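Local structure of L-Ala-D/L-Glu Epimerase (Escherichia coli, 1JPD) at residues Ala97-Ala102 and Gln108-Leu113; Ile116-Thr121 and Ala288-Val293; Leu37-Ile42 and Ala103-Gln108. The protein is an enzyme of the enolase superfamily, built like its mandelate racemase and muconate lactonizing relatives from an N-terminal domain joined to a modified TIM barrel. All blocks are in the same frame, centred on the assembly; numbering follows the deposited sequence.

Contact 1: Ala97-Ala102 and Gln108-Leu113; sequences ALWDLA and QSLADL
Leu113 and Trp99 carry most of this contact, with Leu110 filling in beside them. Leu113 sits on the short helix 110-114, and its CA-CB bond is aimed toward helix 89-104. The branch that does the touching is CD2, which rests on the backbone of Ala102, 3.7 Å from Ala102 C, and reaches the methyl group of the same residue as well, Leu113 CD2 to Ala102 CB being 4.1 Å. Leu113 CD2 also borders the indole of Trp99, lying close to the plane of the ring, at its edge, 4.0 Å from Trp99 CE3. Leu110 meets the indole differently. Its CG is turned anti to the backbone N (chi1 -180°), which carries CD1 across the gap to an oblique position 3.9 Å from Trp99 CE3, and the two side chains cross at about a right angle. The six-membered end of the indole thus meets one methyl from each leucine.

The polar end of the tryptophan is held from outside, NE1 being hydrogen-bonded to Thr258 OG1. Arg78 makes a cation-pi contact with Trp99, and Leu257, on helix 257-269 of the barrel part, touches both Trp99 and Leu110. Between the two segments the side chains meet only through apolar atoms, while Leu113 CD2 rests in addition on the backbone carbonyls of Trp99 and Ala102. The short helix is started by Ser109 at its N-cap, whose OG accepts a weak capping bond from Asp112 N at 3.3 Å. These are two consecutive helices of the enolase-superfamily N-terminal domain, 89-104 and 110-114, packed through a short connection, with the leucines of the second folded back on the first.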
# COMPACT_ATOMS: atom_id res chain seq x y z
N ALA A 97 3.40 -15.43 -4.56
CA ALA A 97 3.70 -16.82 -4.24
C ALA A 97 4.85 -17.32 -5.12
O ALA A 97 5.71 -18.06 -4.66
CB ALA A 97 2.46 -17.68 -4.44
N LEU A 98 4.86 -16.92 -6.39
CA LEU A 98 5.92 -17.33 -7.31
C LEU A 98 7.27 -16.72 -6.92
O LEU A 98 8.31 -17.38 -7.04
CB LEU A 98 5.59 -16.93 -8.75
CG LEU A 98 4.41 -17.65 -9.42
CD1 LEU A 98 4.20 -17.09 -10.82
CD2 LEU A 98 4.69 -19.15 -9.48
N TRP A 99 7.27 -15.47 -6.47
CA TRP A 99 8.51 -14.80 -6.05
C TRP A 99 9.08 -15.49 -4.81
O TRP A 99 10.28 -15.68 -4.70
CB TRP A 99 8.26 -13.33 -5.68
CG TRP A 99 8.28 -12.37 -6.83
CD1 TRP A 99 7.20 -11.80 -7.45
CD2 TRP A 99 9.44 -11.85 -7.49
NE1 TRP A 99 7.62 -10.96 -8.45
CE2 TRP A 99 8.99 -10.97 -8.50
CE3 TRP A 99 10.81 -12.04 -7.33
CZ2 TRP A 99 9.86 -10.28 -9.34
CZ3 TRP A 99 11.68 -11.36 -8.17
CH2 TRP A 99 11.20 -10.49 -9.16
N ASP A 100 8.19 -15.85 -3.89
CA ASP A 100 8.59 -16.51 -2.66
C ASP A 100 9.25 -17.84 -3.00
O ASP A 100 10.29 -18.19 -2.45
CB ASP A 100 7.37 -16.76 -1.78
CG ASP A 100 7.74 -17.04 -0.34
OD1 ASP A 100 7.04 -17.86 0.30
OD2 ASP A 100 8.72 -16.43 0.15
N LEU A 101 8.63 -18.56 -3.93
CA LEU A 101 9.13 -19.85 -4.39
C LEU A 101 10.46 -19.70 -5.13
O LEU A 101 11.36 -20.51 -4.95
CB LEU A 101 8.11 -20.49 -5.32
CG LEU A 101 8.52 -21.83 -5.95
CD1 LEU A 101 8.61 -22.91 -4.87
CD2 LEU A 101 7.49 -22.21 -7.00
N ALA A 102 10.57 -18.68 -5.96
CA ALA A 102 11.80 -18.46 -6.72
C ALA A 102 12.97 -18.07 -5.81
O ALA A 102 14.13 -18.28 -6.17
CB ALA A 102 11.57 -17.39 -7.78
N GLN A 108 17.67 -17.83 -0.68
CA GLN A 108 17.96 -16.40 -0.52
C GLN A 108 16.71 -15.70 -0.01
O GLN A 108 15.61 -16.27 -0.04
CB GLN A 108 18.32 -15.75 -1.85
CG GLN A 108 19.26 -16.49 -2.74
CD GLN A 108 19.54 -15.70 -4.01
OE1 GLN A 108 20.22 -14.67 -3.97
NE2 GLN A 108 19.01 -16.17 -5.13
N SER A 109 16.88 -14.47 0.45
CA SER A 109 15.76 -13.68 0.92
C SER A 109 15.27 -12.92 -0.31
O SER A 109 16.06 -12.62 -1.21
CB SER A 109 16.21 -12.69 2.01
OG SER A 109 17.04 -11.67 1.47
N LEU A 110 13.97 -12.64 -0.35
CA LEU A 110 13.38 -11.93 -1.48
C LEU A 110 14.25 -10.74 -1.88
O LEU A 110 14.48 -10.49 -3.06
CB LEU A 110 11.97 -11.45 -1.12
CG LEU A 110 11.20 -10.68 -2.20
CD1 LEU A 110 11.10 -11.53 -3.46
CD2 LEU A 110 9.83 -10.33 -1.68
N ALA A 111 14.75 -10.03 -0.87
CA ALA A 111 15.59 -8.86 -1.11
C ALA A 111 16.85 -9.21 -1.90
O ALA A 111 17.20 -8.52 -2.85
CB ALA A 111 15.97 -8.22 0.22
N ASP A 112 17.53 -10.29 -1.51
CA ASP A 112 18.75 -10.68 -2.21
C ASP A 112 18.48 -11.20 -3.62
O ASP A 112 19.28 -10.98 -4.53
CB ASP A 112 19.52 -11.72 -1.39
CG ASP A 112 20.11 -11.14 -0.12
OD1 ASP A 112 20.72 -10.05 -0.20
OD2 ASP A 112 19.97 -11.77 0.95
N LEU A 113 17.37 -11.89 -3.79
CA LEU A 113 17.03 -12.41 -5.11
C LEU A 113 16.95 -11.22 -6.06
O LEU A 113 17.53 -11.24 -7.15
CB LEU A 113 15.69 -13.15 -5.07
CG LEU A 113 15.20 -13.79 -6.37
CD1 LEU A 113 16.20 -14.82 -6.84
CD2 LEU A 113 13.84 -14.44 -6.14

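Contact 2: Ile116-Thr121 and Ala288-Val293; sequences ITLPET and AALPLV
The backbones come nearest at Ile116 and Pro291, whose CA atoms are 6.6 Å apart, where the irregular run 116-121 passes the 3-10 turn 290-293. In the modified TIM barrel of the enolase superfamily, 116-121 leads into strand 121-128, the first of the parallel strands, and 288-293 follows helix 283-289 on the way to strand 298-299. The contact therefore joins the entry to the barrel with the connection to its last parallel strand, although the two lie far apart in sequence.

Ile116 CB points toward 288-293, and the side chain lies against the backbone of Pro291. With chi1 at 58°, CG1 is tucked between the backbone N and the carbonyl carbon, from where it comes within 3.9 Å of Pro291 O, while Ile116 CD1 settles 4.0 Å from Pro291 CA. Helix 110-114 adds to this small cluster, since Leu110 touches the proline and Ala111 touches both Ile116 and Leu118.

Leu118 has the larger buried area of the two, and it uses both of its methyls on one residue. Its side chain crosses that of Leu290 at roughly a right angle, with Leu118 CD1 3.9 Å from Leu290 CB. Leu290 also touches Leu301, and the C-terminal residues Leu322 and Leu324 adjoin this apolar patch, Leu324 touching Leu118 as well. The second methyl meets polar backbone: Leu118 CD2 lies 3.6 Å from Leu290 O, an oxygen already bonded within the 3-10 turn by Val293 N at 2.7 Å.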
# COMPACT_ATOMS: atom_id res chain seq x y z
N ILE A 116 18.48 -5.97 -3.93
CA ILE A 116 18.38 -4.64 -3.32
C ILE A 116 18.70 -4.76 -1.83
O ILE A 116 18.61 -5.85 -1.26
CB ILE A 116 16.96 -4.02 -3.50
CG1 ILE A 116 15.90 -4.92 -2.89
CG2 ILE A 116 16.67 -3.82 -4.98
CD1 ILE A 116 15.81 -4.83 -1.39
N THR A 117 19.08 -3.66 -1.21
CA THR A 117 19.41 -3.69 0.21
C THR A 117 18.32 -3.07 1.06
O THR A 117 17.87 -1.96 0.81
CB THR A 117 20.73 -2.96 0.50
OG1 THR A 117 21.79 -3.56 -0.25
CG2 THR A 117 21.07 -3.03 1.99
N LEU A 118 17.90 -3.80 2.08
CA LEU A 118 16.87 -3.29 2.96
C LEU A 118 17.51 -2.69 4.19
O LEU A 118 18.39 -3.30 4.80
CB LEU A 118 15.91 -4.42 3.37
CG LEU A 118 15.15 -5.07 2.22
CD1 LEU A 118 14.15 -6.06 2.78
CD2 LEU A 118 14.45 -4.01 1.40
N PRO A 119 17.09 -1.48 4.55
CA PRO A 119 17.65 -0.83 5.74
C PRO A 119 17.26 -1.63 6.97
O PRO A 119 16.45 -2.54 6.89
CB PRO A 119 17.01 0.56 5.70
CG PRO A 119 15.70 0.31 5.05
CD PRO A 119 16.08 -0.62 3.92
N GLU A 120 17.83 -1.28 8.12
CA GLU A 120 17.52 -2.00 9.34
C GLU A 120 16.22 -1.51 9.96
O GLU A 120 15.53 -2.25 10.67
CB GLU A 120 18.68 -1.84 10.33
CG GLU A 120 18.54 -2.68 11.58
CD GLU A 120 19.79 -2.64 12.42
OE1 GLU A 120 20.16 -1.54 12.90
OE2 GLU A 120 20.41 -3.71 12.59
N THR A 121 15.88 -0.26 9.69
CA THR A 121 14.66 0.33 10.21
C THR A 121 13.96 1.13 9.12
O THR A 121 14.61 1.85 8.36
CB THR A 121 14.96 1.26 11.41
OG1 THR A 121 15.54 0.49 12.47
CG2 THR A 121 13.70 1.93 11.90
N ALA A 288 6.42 -9.09 1.20
CA ALA A 288 6.39 -9.15 -0.26
C ALA A 288 6.57 -7.77 -0.91
O ALA A 288 6.97 -7.69 -2.07
CB ALA A 288 5.08 -9.79 -0.74
N ALA A 289 6.28 -6.71 -0.17
CA ALA A 289 6.40 -5.36 -0.69
C ALA A 289 7.74 -4.68 -0.39
O ALA A 289 8.16 -3.77 -1.11
CB ALA A 289 5.27 -4.50 -0.16
N LEU A 290 8.42 -5.13 0.66
CA LEU A 290 9.69 -4.54 1.07
C LEU A 290 10.69 -4.17 -0.03
O LEU A 290 11.29 -3.10 0.02
CB LEU A 290 10.35 -5.42 2.11
CG LEU A 290 9.54 -5.43 3.41
CD1 LEU A 290 10.12 -6.45 4.38
CD2 LEU A 290 9.54 -4.03 4.01
N PRO A 291 10.89 -5.04 -1.02
CA PRO A 291 11.85 -4.73 -2.09
C PRO A 291 11.72 -3.32 -2.66
O PRO A 291 12.68 -2.78 -3.21
CB PRO A 291 11.55 -5.81 -3.13
CG PRO A 291 11.18 -6.98 -2.29
CD PRO A 291 10.26 -6.35 -1.25
N LEU A 292 10.54 -2.72 -2.54
CA LEU A 292 10.30 -1.38 -3.06
C LEU A 292 10.72 -0.25 -2.12
O LEU A 292 10.95 0.88 -2.56
CB LEU A 292 8.81 -1.20 -3.40
CG LEU A 292 8.22 -2.04 -4.54
CD1 LEU A 292 6.71 -1.99 -4.50
CD2 LEU A 292 8.74 -1.52 -5.87
N VAL A 293 10.84 -0.55 -0.83
CA VAL A 293 11.19 0.45 0.17
C VAL A 293 12.31 1.44 -0.18
O VAL A 293 12.15 2.64 -0.01
CB VAL A 293 11.52 -0.21 1.53
CG1 VAL A 293 11.96 0.85 2.52
CG2 VAL A 293 10.30 -0.94 2.06

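Contact 3: Leu37-Ile42 and Ala103-Gln108; sequences LEEEGI and ARRQQQ
Ile42 packs its branched side chain against Arg104 and Arg105 where helix 89-104 comes to its end. This is the packed apolar part. Ile42 CG2 lies against the CB of Arg104. It also lies 3.8 Å from Arg105 CG, so it is the aliphatic stems of the two exposed arginines that do the packing; Leu101 of the same helix also touches Ile42. The helix finishes here in a Schellman motif with Gln107, at positive phi, as the C-prime residue: Gln108 N bonds to Ala103 O and Gln107 N to Arg104 O.

Glu39, by contrast, is buried. Arg105, bent at chi3 (72°), brings NE alongside its stem, with Glu39 CG near the guanidinium plane, at its edge. What is loose is the ion pair: Glu39 OE1 to Arg105 NE is a long 3.9 Å, and the carboxylate and guanidinium planes stand 85° apart. The carboxylate has stronger partners: OE2 forms a salt bridge with Arg5 NE, and OE1 is hydrogen-bonded to ND1 of His3, probably a residue left from the cloning tag. Arg105 therefore probably adds only a diffuse electrostatic pull, so most of the contact is packing of aliphatic stems.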
# COMPACT_ATOMS: atom_id res chain seq x y z
N LEU A 37 2.33 -22.50 -2.96
CA LEU A 37 2.84 -23.25 -4.11
C LEU A 37 3.92 -24.22 -3.63
O LEU A 37 4.63 -23.94 -2.67
CB LEU A 37 3.45 -22.30 -5.15
CG LEU A 37 2.54 -21.23 -5.77
CD1 LEU A 37 3.33 -20.40 -6.74
CD2 LEU A 37 1.36 -21.89 -6.46
N GLU A 38 4.04 -25.37 -4.29
CA GLU A 38 5.04 -26.36 -3.90
C GLU A 38 5.81 -26.95 -5.07
O GLU A 38 5.29 -27.78 -5.81
CB GLU A 38 4.36 -27.48 -3.12
CG GLU A 38 5.31 -28.57 -2.63
CD GLU A 38 5.41 -28.62 -1.12
OE1 GLU A 38 4.35 -28.61 -0.46
OE2 GLU A 38 6.54 -28.67 -0.60
N GLU A 39 7.06 -26.52 -5.21
CA GLU A 39 7.96 -26.99 -6.26
C GLU A 39 8.87 -28.02 -5.61
O GLU A 39 10.09 -27.84 -5.50
CB GLU A 39 8.78 -25.82 -6.81
CG GLU A 39 9.81 -26.21 -7.87
CD GLU A 39 9.34 -25.89 -9.28
OE1 GLU A 39 10.06 -26.25 -10.25
OE2 GLU A 39 8.26 -25.28 -9.43
N GLU A 40 8.24 -29.11 -5.16
CA GLU A 40 8.90 -30.22 -4.50
C GLU A 40 9.78 -29.84 -3.30
O GLU A 40 10.95 -29.48 -3.45
CB GLU A 40 9.72 -31.04 -5.50
CG GLU A 40 10.93 -30.32 -6.09
CD GLU A 40 11.55 -31.06 -7.25
OE1 GLU A 40 12.16 -32.14 -7.02
OE2 GLU A 40 11.43 -30.57 -8.39
N GLY A 41 9.19 -29.92 -2.11
CA GLY A 41 9.92 -29.61 -0.90
C GLY A 41 9.90 -28.14 -0.59
O GLY A 41 9.67 -27.74 0.55
N ILE A 42 10.13 -27.33 -1.61
CA ILE A 42 10.14 -25.90 -1.43
C ILE A 42 8.73 -25.34 -1.57
O ILE A 42 8.03 -25.65 -2.54
CB ILE A 42 11.05 -25.21 -2.47
CG1 ILE A 42 12.37 -25.97 -2.57
CG2 ILE A 42 11.31 -23.76 -2.07
CD1 ILE A 42 13.13 -26.08 -1.26
N ALA A 103 12.68 -17.52 -4.64
CA ALA A 103 13.75 -17.12 -3.73
C ALA A 103 14.16 -18.26 -2.82
O ALA A 103 15.34 -18.43 -2.52
CB ALA A 103 13.31 -15.93 -2.90
N ARG A 104 13.18 -19.04 -2.37
CA ARG A 104 13.48 -20.17 -1.49
C ARG A 104 14.22 -21.25 -2.27
O ARG A 104 15.05 -21.96 -1.71
CB ARG A 104 12.19 -20.75 -0.90
CG ARG A 104 11.59 -19.91 0.20
CD ARG A 104 10.15 -20.30 0.45
NE ARG A 104 9.57 -19.58 1.58
CZ ARG A 104 9.93 -19.78 2.84
NH1 ARG A 104 10.85 -20.67 3.13
NH2 ARG A 104 9.36 -19.07 3.81
N ARG A 105 13.92 -21.36 -3.56
CA ARG A 105 14.58 -22.35 -4.41
C ARG A 105 16.02 -21.95 -4.71
O ARG A 105 16.70 -22.60 -5.49
CB ARG A 105 13.82 -22.54 -5.72
CG ARG A 105 12.60 -23.42 -5.59
CD ARG A 105 11.80 -23.51 -6.88
NE ARG A 105 12.44 -24.31 -7.92
CZ ARG A 105 13.41 -23.87 -8.71
NH1 ARG A 105 13.86 -22.63 -8.61
NH2 ARG A 105 13.93 -24.69 -9.62
N GLN A 106 16.47 -20.87 -4.08
CA GLN A 106 17.84 -20.40 -4.26
C GLN A 106 18.39 -20.07 -2.89
O GLN A 106 19.47 -19.48 -2.77
CB GLN A 106 17.87 -19.17 -5.16
CG GLN A 106 17.26 -19.41 -6.51
CD GLN A 106 17.71 -18.39 -7.53
OE1 GLN A 106 17.11 -18.26 -8.59
NE2 GLN A 106 18.79 -17.68 -7.21
N GLN A 107 17.64 -20.45 -1.87
CA GLN A 107 18.03 -20.22 -0.50
C GLN A 107 18.51 -18.78 -0.28
O GLN A 107 19.61 -18.55 0.21
CB GLN A 107 19.12 -21.21 -0.12
CG GLN A 107 18.72 -22.66 -0.40
CD GLN A 107 19.85 -23.64 -0.15
OE1 GLN A 107 20.34 -23.78 0.97
NE2 GLN A 107 20.27 -24.34 -1.21
N GLN A 108 17.67 -17.83 -0.68
CA GLN A 108 17.96 -16.40 -0.52
C GLN A 108 16.71 -15.70 -0.01
O GLN A 108 15.61 -16.27 -0.04
CB GLN A 108 18.32 -15.75 -1.85
CG GLN A 108 19.26 -16.49 -2.74
CD GLN A 108 19.54 -15.70 -4.01
OE1 GLN A 108 20.22 -14.67 -3.97
NE2 GLN A 108 19.01 -16.17 -5.13

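Contacts 1 and 3 are near neighbours, their centres about 8 Å apart, because both use helix 89-104, the first its flank and the second its end; they also share Gln108, and Leu113 CD2 packs 3.6 Å from Ala103 CA. Contact 2 lies about 13 Å from contact 1, centre to centre, and is tied to it through helix 110-114: Ala111 O and Ile116 N are 3.0 Å apart, a probable hydrogen bond. Contacts 2 and 3 do not touch, their nearest atoms being about 9 Å apart. Contact 1 is thus the middle of a chain of packing that runs from the N-terminal sheet to the connections between barrel strands.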